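Long-range contacts in hypothetical protein PH1109 (Pyrococcus horikoshii, PDB 2D59), which is of unknown function but belongs to the CoA-binding domain family, whose members have a Rossmann-like fold with a parallel beta-sheet flanked by helices: residues E17-Y22 and V104-Y109; K24-G29 and D76-V81; S70-P75 and I98-K103. One frame throughout, in Å; residues are numbered along the deposited sequence.

Contact 1: residues E17-Y22 and V104-Y109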
# COMPACT_ATOMS: atom_id res chain seq x y z
N GLU A 17 14.73 -0.15 2.45
CA GLU A 17 14.73 -1.51 2.99
C GLU A 17 13.33 -2.13 2.86
O GLU A 17 13.18 -3.29 2.49
CB GLU A 17 15.15 -1.50 4.46
CG GLU A 17 14.96 -2.82 5.19
CD GLU A 17 15.88 -3.92 4.68
OE1 GLU A 17 15.78 -5.06 5.18
OE2 GLU A 17 16.72 -3.64 3.79
N ILE A 18 12.31 -1.33 3.17
CA ILE A 18 10.93 -1.79 3.08
C ILE A 18 10.60 -2.19 1.65
O ILE A 18 9.95 -3.20 1.40
CB ILE A 18 9.95 -0.69 3.53
CG1 ILE A 18 10.06 -0.49 5.04
CG2 ILE A 18 8.53 -1.06 3.17
CD1 ILE A 18 9.72 -1.74 5.84
N LEU A 19 11.03 -1.36 0.70
CA LEU A 19 10.78 -1.61 -0.72
C LEU A 19 11.59 -2.79 -1.24
O LEU A 19 11.25 -3.40 -2.25
CB LEU A 19 11.13 -0.36 -1.54
CG LEU A 19 10.25 0.88 -1.36
CD1 LEU A 19 10.88 2.06 -2.08
CD2 LEU A 19 8.86 0.60 -1.91
N THR A 20 12.66 -3.12 -0.53
CA THR A 20 13.51 -4.22 -0.95
C THR A 20 13.10 -5.56 -0.36
O THR A 20 13.07 -6.57 -1.07
CB THR A 20 14.98 -3.93 -0.57
OG1 THR A 20 15.41 -2.72 -1.22
CG2 THR A 20 15.88 -5.07 -1.00
N ARG A 21 12.78 -5.57 0.93
CA ARG A 21 12.41 -6.81 1.60
C ARG A 21 10.97 -7.29 1.40
O ARG A 21 10.72 -8.49 1.39
CB ARG A 21 12.71 -6.69 3.09
CG ARG A 21 14.18 -6.46 3.38
CD ARG A 21 15.06 -7.58 2.82
NE ARG A 21 16.48 -7.39 3.11
CZ ARG A 21 17.21 -6.37 2.66
NH1 ARG A 21 16.65 -5.44 1.89
NH2 ARG A 21 18.49 -6.28 2.97
N TYR A 22 10.04 -6.36 1.24
CA TYR A 22 8.64 -6.74 1.07
C TYR A 22 8.17 -6.57 -0.38
O TYR A 22 8.09 -5.46 -0.90
CB TYR A 22 7.76 -5.91 2.01
CG TYR A 22 8.14 -6.05 3.46
CD1 TYR A 22 8.12 -7.30 4.09
CD2 TYR A 22 8.55 -4.95 4.21
CE1 TYR A 22 8.49 -7.44 5.43
CE2 TYR A 22 8.92 -5.07 5.55
CZ TYR A 22 8.89 -6.32 6.15
OH TYR A 22 9.25 -6.45 7.47
N VAL A 104 3.61 -3.95 7.08
CA VAL A 104 3.65 -2.51 6.85
C VAL A 104 2.32 -1.95 6.34
O VAL A 104 1.64 -2.59 5.54
CB VAL A 104 4.73 -2.16 5.80
CG1 VAL A 104 4.74 -0.66 5.52
CG2 VAL A 104 6.10 -2.61 6.29
N VAL A 105 1.96 -0.77 6.84
CA VAL A 105 0.76 -0.09 6.38
C VAL A 105 1.34 1.15 5.71
O VAL A 105 2.08 1.92 6.33
CB VAL A 105 -0.16 0.33 7.54
CG1 VAL A 105 -1.38 1.07 6.98
CG2 VAL A 105 -0.61 -0.89 8.31
N TRP A 106 1.02 1.34 4.44
CA TRP A 106 1.54 2.47 3.69
C TRP A 106 0.42 3.42 3.28
O TRP A 106 -0.40 3.09 2.42
CB TRP A 106 2.28 1.95 2.45
CG TRP A 106 3.05 3.00 1.70
CD1 TRP A 106 2.55 4.16 1.17
CD2 TRP A 106 4.44 2.97 1.36
NE1 TRP A 106 3.54 4.85 0.53
CE2 TRP A 106 4.71 4.14 0.62
CE3 TRP A 106 5.48 2.06 1.59
CZ2 TRP A 106 5.99 4.44 0.13
CZ3 TRP A 106 6.75 2.35 1.10
CH2 TRP A 106 6.99 3.53 0.37
N PHE A 107 0.40 4.60 3.90
CA PHE A 107 -0.60 5.62 3.60
C PHE A 107 -0.11 6.50 2.45
O PHE A 107 0.86 7.25 2.60
CB PHE A 107 -0.84 6.50 4.83
CG PHE A 107 -1.59 5.81 5.94
CD1 PHE A 107 -2.98 5.84 5.99
CD2 PHE A 107 -0.89 5.14 6.95
CE1 PHE A 107 -3.67 5.22 7.04
CE2 PHE A 107 -1.58 4.52 7.99
CZ PHE A 107 -2.97 4.56 8.04
N GLN A 108 -0.77 6.40 1.30
CA GLN A 108 -0.41 7.22 0.15
C GLN A 108 -0.86 8.65 0.43
O GLN A 108 -1.51 8.92 1.44
CB GLN A 108 -1.09 6.68 -1.11
CG GLN A 108 -0.58 5.31 -1.58
CD GLN A 108 0.65 5.40 -2.46
OE1 GLN A 108 0.77 6.31 -3.30
NE2 GLN A 108 1.56 4.45 -2.30
N TYR A 109 -0.52 9.57 -0.46
CA TYR A 109 -0.89 10.97 -0.28
C TYR A 109 -2.38 11.19 -0.02
O TYR A 109 -3.23 10.59 -0.67
CB TYR A 109 -0.45 11.78 -1.51
CG TYR A 109 1.05 11.83 -1.71
CD1 TYR A 109 1.89 12.26 -0.69
CD2 TYR A 109 1.62 11.45 -2.92
CE1 TYR A 109 3.27 12.32 -0.87
CE2 TYR A 109 3.01 11.50 -3.11
CZ TYR A 109 3.82 11.94 -2.08
OH TYR A 109 5.18 12.01 -2.26
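The CG2 methyl of V104 takes the central place in this wholly apolar contact, meeting I18 CD1 at 3.8 Å and, at the same 3.8 Å, CE2 of the Y22 ring. I18 reaches it through its longer branch: CG1 lies beside the backbone N (chi1 -70°), while CG2, on the other branch, turns to the edge of the W106 indole, 4.4 Å from CZ3. The CD1 of I18 also lies in the plane of the Y22 ring, at its edge, so the same methyl touches both the ring edge and the valine. Helix 12-21 here lies against one side of the parallel Rossmann-like sheet, its last turn running at 120° to strand 104-107, with V104 and W106, alternate residues of the strand, directed at it.

L19 also packs on the indole, its CD2 approaching W106 CZ3 at 4.1 Å, the two side chains crossing at about a right angle. M133 of helix 133-141 touches both L19 and W106, and I126 of the adjoining strand touches both I18 and V104. The polar group of W106 is served elsewhere, NE1 donating to the carbonyl of R131.

Contact 2: residues K24-G29 and D76-V81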
# COMPACT_ATOMS: atom_id res chain seq x y z
N LYS A 24 5.31 -8.49 -1.41
CA LYS A 24 3.90 -8.87 -1.41
C LYS A 24 3.05 -7.66 -1.03
O LYS A 24 2.93 -7.32 0.15
CB LYS A 24 3.66 -10.00 -0.40
CG LYS A 24 4.66 -11.15 -0.52
CD LYS A 24 4.52 -11.91 -1.82
CE LYS A 24 3.24 -12.73 -1.86
NZ LYS A 24 3.16 -13.56 -3.09
N ILE A 25 2.46 -7.02 -2.03
CA ILE A 25 1.65 -5.82 -1.80
C ILE A 25 0.16 -5.98 -2.05
O ILE A 25 -0.26 -6.48 -3.09
CB ILE A 25 2.10 -4.65 -2.71
CG1 ILE A 25 3.62 -4.56 -2.77
CG2 ILE A 25 1.52 -3.33 -2.20
CD1 ILE A 25 4.21 -5.47 -3.80
N ALA A 26 -0.63 -5.53 -1.08
CA ALA A 26 -2.08 -5.53 -1.20
C ALA A 26 -2.35 -4.05 -1.50
O ALA A 26 -2.09 -3.19 -0.66
CB ALA A 26 -2.73 -5.94 0.11
N LEU A 27 -2.84 -3.76 -2.69
CA LEU A 27 -3.09 -2.38 -3.07
C LEU A 27 -4.58 -2.06 -2.97
O LEU A 27 -5.37 -2.43 -3.85
CB LEU A 27 -2.56 -2.13 -4.48
CG LEU A 27 -2.36 -0.67 -4.91
CD1 LEU A 27 -1.10 -0.55 -5.78
CD2 LEU A 27 -3.59 -0.18 -5.65
N VAL A 28 -4.94 -1.37 -1.89
CA VAL A 28 -6.32 -1.00 -1.60
C VAL A 28 -6.75 0.26 -2.35
O VAL A 28 -6.06 1.28 -2.34
CB VAL A 28 -6.51 -0.78 -0.09
CG1 VAL A 28 -7.96 -0.47 0.22
CG2 VAL A 28 -6.04 -2.01 0.67
N GLY A 29 -7.92 0.19 -2.98
CA GLY A 29 -8.41 1.32 -3.74
C GLY A 29 -8.01 1.18 -5.19
O GLY A 29 -8.06 2.14 -5.96
N ASP A 76 -2.78 -15.40 -0.88
CA ASP A 76 -1.36 -15.28 -0.58
C ASP A 76 -1.05 -14.36 0.59
O ASP A 76 -1.87 -13.52 0.97
CB ASP A 76 -0.61 -14.81 -1.83
CG ASP A 76 -0.72 -15.81 -2.97
OD1 ASP A 76 -0.23 -15.52 -4.08
OD2 ASP A 76 -1.32 -16.88 -2.76
N LYS A 77 0.15 -14.51 1.15
CA LYS A 77 0.56 -13.68 2.27
C LYS A 77 0.79 -12.25 1.79
O LYS A 77 1.28 -12.02 0.68
CB LYS A 77 1.85 -14.21 2.91
CG LYS A 77 3.12 -13.98 2.11
CD LYS A 77 3.28 -14.96 0.96
CE LYS A 77 3.59 -16.37 1.46
NZ LYS A 77 2.44 -17.00 2.16
N ILE A 78 0.42 -11.29 2.63
CA ILE A 78 0.58 -9.88 2.30
C ILE A 78 1.52 -9.25 3.32
O ILE A 78 1.36 -9.46 4.52
CB ILE A 78 -0.77 -9.15 2.33
CG1 ILE A 78 -1.64 -9.66 1.19
CG2 ILE A 78 -0.57 -7.65 2.20
CD1 ILE A 78 -1.02 -9.46 -0.19
N GLU A 79 2.48 -8.48 2.83
CA GLU A 79 3.44 -7.82 3.71
C GLU A 79 3.16 -6.33 3.83
O GLU A 79 3.25 -5.75 4.91
CB GLU A 79 4.86 -8.07 3.20
CG GLU A 79 5.17 -9.55 3.01
CD GLU A 79 6.46 -9.79 2.25
OE1 GLU A 79 6.64 -9.20 1.17
OE2 GLU A 79 7.29 -10.59 2.73
N VAL A 80 2.82 -5.70 2.70
CA VAL A 80 2.54 -4.27 2.68
C VAL A 80 1.12 -3.97 2.20
O VAL A 80 0.68 -4.46 1.16
CB VAL A 80 3.52 -3.51 1.75
CG1 VAL A 80 3.21 -2.01 1.78
CG2 VAL A 80 4.96 -3.77 2.18
N VAL A 81 0.41 -3.16 2.97
CA VAL A 81 -0.94 -2.75 2.59
C VAL A 81 -0.82 -1.29 2.15
O VAL A 81 -0.67 -0.38 2.97
CB VAL A 81 -1.92 -2.87 3.76
CG1 VAL A 81 -3.30 -2.39 3.33
CG2 VAL A 81 -2.00 -4.32 4.22
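With chi1 at -48°, K24 carries its CG beside its own backbone N, and further bends at chi2 and chi3 lead the chain over K77, toward D76. E79 likewise sets CG beside its backbone N (chi1 -54°), and from there its extended chain brings the carboxylate back to the start of strand 24-28. OE1 there accepts from K24 N at 3.0 Å, on the anti side and out of the carboxylate plane, while lying against the CG methylene of K24.

The backbones are joined as neighbouring parallel strands of the Rossmann-like sheet, I25 beside V80 and A26 beside V81. K24 O receives two N-H groups: V80 N comes in almost in line with the carbonyl, and E79 N arrives more obliquely, with a C=O...N angle of 141°. One step on, A26 N donates to V80 O over 2.8 Å in a nearly straight bond, and the CA of I25 makes a CH...O contact with the same oxygen.

Apolar groups gather on the face bearing A26 and V81. A26 CB meets I78 CG2 at 3.5 Å, a tight carbon contact, and further along V28 CG2 touches V81 CG1 at 3.8 Å. Helix 87-100 packs over this face, with A97 against V81 and Y93 against V28.

Beyond the strand start, K24 NZ remains 4.0 Å from D76 OD1, longer than a salt bridge; its direct partners are the D51 carboxylate and the Y53 hydroxyl. K24 therefore joins three polar systems: its N is held by a carboxylate, its O by two amides, and its ammonium by the adjacent strand; D51 and D76 would be expected to favour its charged form, though K77 NZ, 6.3 Å from K24 NZ, would weakly oppose this.

Contact 3: residues S70-P75 and I98-K103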
# COMPACT_ATOMS: atom_id res chain seq x y z
N SER A 70 -11.76 -7.48 -0.19
CA SER A 70 -11.14 -7.27 1.11
C SER A 70 -9.72 -7.84 1.15
O SER A 70 -9.40 -8.78 0.43
CB SER A 70 -11.97 -7.92 2.22
OG SER A 70 -11.23 -8.04 3.42
N VAL A 71 -8.88 -7.26 2.01
CA VAL A 71 -7.50 -7.72 2.14
C VAL A 71 -7.44 -9.16 2.64
O VAL A 71 -6.57 -9.93 2.23
CB VAL A 71 -6.71 -6.82 3.12
CG1 VAL A 71 -5.32 -7.41 3.36
CG2 VAL A 71 -6.59 -5.41 2.56
N LEU A 72 -8.36 -9.51 3.53
CA LEU A 72 -8.40 -10.86 4.09
C LEU A 72 -8.78 -11.93 3.08
O LEU A 72 -8.51 -13.11 3.28
CB LEU A 72 -9.36 -10.90 5.28
CG LEU A 72 -8.92 -10.15 6.54
CD1 LEU A 72 -10.00 -10.25 7.61
CD2 LEU A 72 -7.61 -10.72 7.05
N ASP A 73 -9.42 -11.52 1.98
CA ASP A 73 -9.83 -12.46 0.95
C ASP A 73 -8.66 -12.94 0.10
O ASP A 73 -8.75 -13.96 -0.59
CB ASP A 73 -10.89 -11.84 0.04
CG ASP A 73 -12.18 -11.54 0.77
OD1 ASP A 73 -12.66 -12.43 1.50
OD2 ASP A 73 -12.72 -10.43 0.60
N ILE A 74 -7.56 -12.20 0.14
CA ILE A 74 -6.37 -12.56 -0.63
C ILE A 74 -5.78 -13.86 -0.08
O ILE A 74 -5.47 -13.96 1.10
CB ILE A 74 -5.31 -11.45 -0.55
CG1 ILE A 74 -5.89 -10.16 -1.14
CG2 ILE A 74 -4.06 -11.87 -1.31
CD1 ILE A 74 -5.02 -8.94 -0.92
N PRO A 75 -5.62 -14.87 -0.95
CA PRO A 75 -5.06 -16.17 -0.57
C PRO A 75 -3.61 -16.11 -0.11
O PRO A 75 -3.24 -16.69 0.91
CB PRO A 75 -5.21 -17.01 -1.84
CG PRO A 75 -6.35 -16.35 -2.56
CD PRO A 75 -6.07 -14.89 -2.35
N ILE A 98 -4.29 -5.88 9.89
CA ILE A 98 -3.91 -6.43 11.18
C ILE A 98 -4.23 -7.91 11.22
O ILE A 98 -3.39 -8.73 11.60
CB ILE A 98 -4.67 -5.76 12.35
CG1 ILE A 98 -4.36 -4.26 12.36
CG2 ILE A 98 -4.24 -6.36 13.68
CD1 ILE A 98 -2.89 -3.96 12.46
N LYS A 99 -5.45 -8.25 10.84
CA LYS A 99 -5.89 -9.64 10.83
C LYS A 99 -5.09 -10.47 9.83
O LYS A 99 -4.79 -11.63 10.08
CB LYS A 99 -7.38 -9.73 10.47
CG LYS A 99 -8.33 -9.22 11.55
CD LYS A 99 -8.06 -9.88 12.89
CE LYS A 99 -9.27 -9.81 13.81
NZ LYS A 99 -10.38 -10.66 13.31
N LYS A 100 -4.74 -9.86 8.70
CA LYS A 100 -3.98 -10.52 7.65
C LYS A 100 -2.53 -10.76 8.08
O LYS A 100 -1.83 -11.59 7.51
CB LYS A 100 -4.01 -9.68 6.37
CG LYS A 100 -3.29 -10.29 5.18
CD LYS A 100 -3.95 -11.59 4.74
CE LYS A 100 -3.24 -12.17 3.52
NZ LYS A 100 -3.86 -13.45 3.07
N GLY A 101 -2.09 -10.02 9.10
CA GLY A 101 -0.73 -10.18 9.58
C GLY A 101 0.29 -9.42 8.75
O GLY A 101 1.45 -9.81 8.67
N ALA A 102 -0.15 -8.32 8.14
CA ALA A 102 0.74 -7.50 7.32
C ALA A 102 1.88 -6.98 8.17
O ALA A 102 1.79 -6.97 9.40
CB ALA A 102 -0.04 -6.34 6.71
N LYS A 103 2.95 -6.54 7.52
CA LYS A 103 4.12 -6.02 8.22
C LYS A 103 4.20 -4.50 8.13
O LYS A 103 4.78 -3.85 9.00
CB LYS A 103 5.40 -6.61 7.62
CG LYS A 103 5.52 -8.12 7.72
CD LYS A 103 5.73 -8.57 9.16
CE LYS A 103 5.98 -10.07 9.22
NZ LYS A 103 6.19 -10.53 10.62
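The last turn of helix 87-100, closed by a Schellman motif at G101, packs through K99 and K100 on V71, L72 and I74 of the loop 70-75. K100 provides most of the link. Its CG stands opposite the backbone N (chi1 -178°), and after one bend at chi2 the chain runs straight to the loop, where NZ donates to I74 O at 2.6 Å. This short bond meets the carbonyl with the donor tilted 28° from its plane. The ammonium also donates to D76 O, so one lysine ties together two carbonyls of the same loop.

Along the way, the methylenes of K100 pass obliquely by V71, whose CG1 lies 4.0 Å from K100 CG. On the more exposed side L72 lies against the helix: its CD2 is 3.6 Å from K99 CB and 3.4 Å from K100 N. An ST turn starts the loop, S70 OG accepting from L72 N at 3.2 Å. Q96, one turn earlier, accepts from V71 N. Beneath the loop, V71 and I74 reach V28 and A26 of strand 24-28, and I74 also touches Y53 and V55 of strand 51-55, so the loop spans from helix end to sheet.

Overall arrangement
Contacts 1 and 2 are buried, at or within the central sheet, whereas contact 3 lies nearer the surface, its centre about 12 Å from the centre of the chain. Strands 80-83 and 104-107 are neighbours, and backbone bonds V104 N to E79 O and W106 N to V81 O join the first two contacts directly. Their chemistry differs: contact 1 is side-chain packing of a helix on the sheet, contact 2 mainly main-chain pairing between strands, and contact 3 one lysine-to-carbonyl bond flanked by aliphatic groups. Contacts 2 and 3 meet where K103 N bonds to E79 O and V81 packs on A102. Y22 packs on E79, V80 and K103, bringing contact 1 against both others.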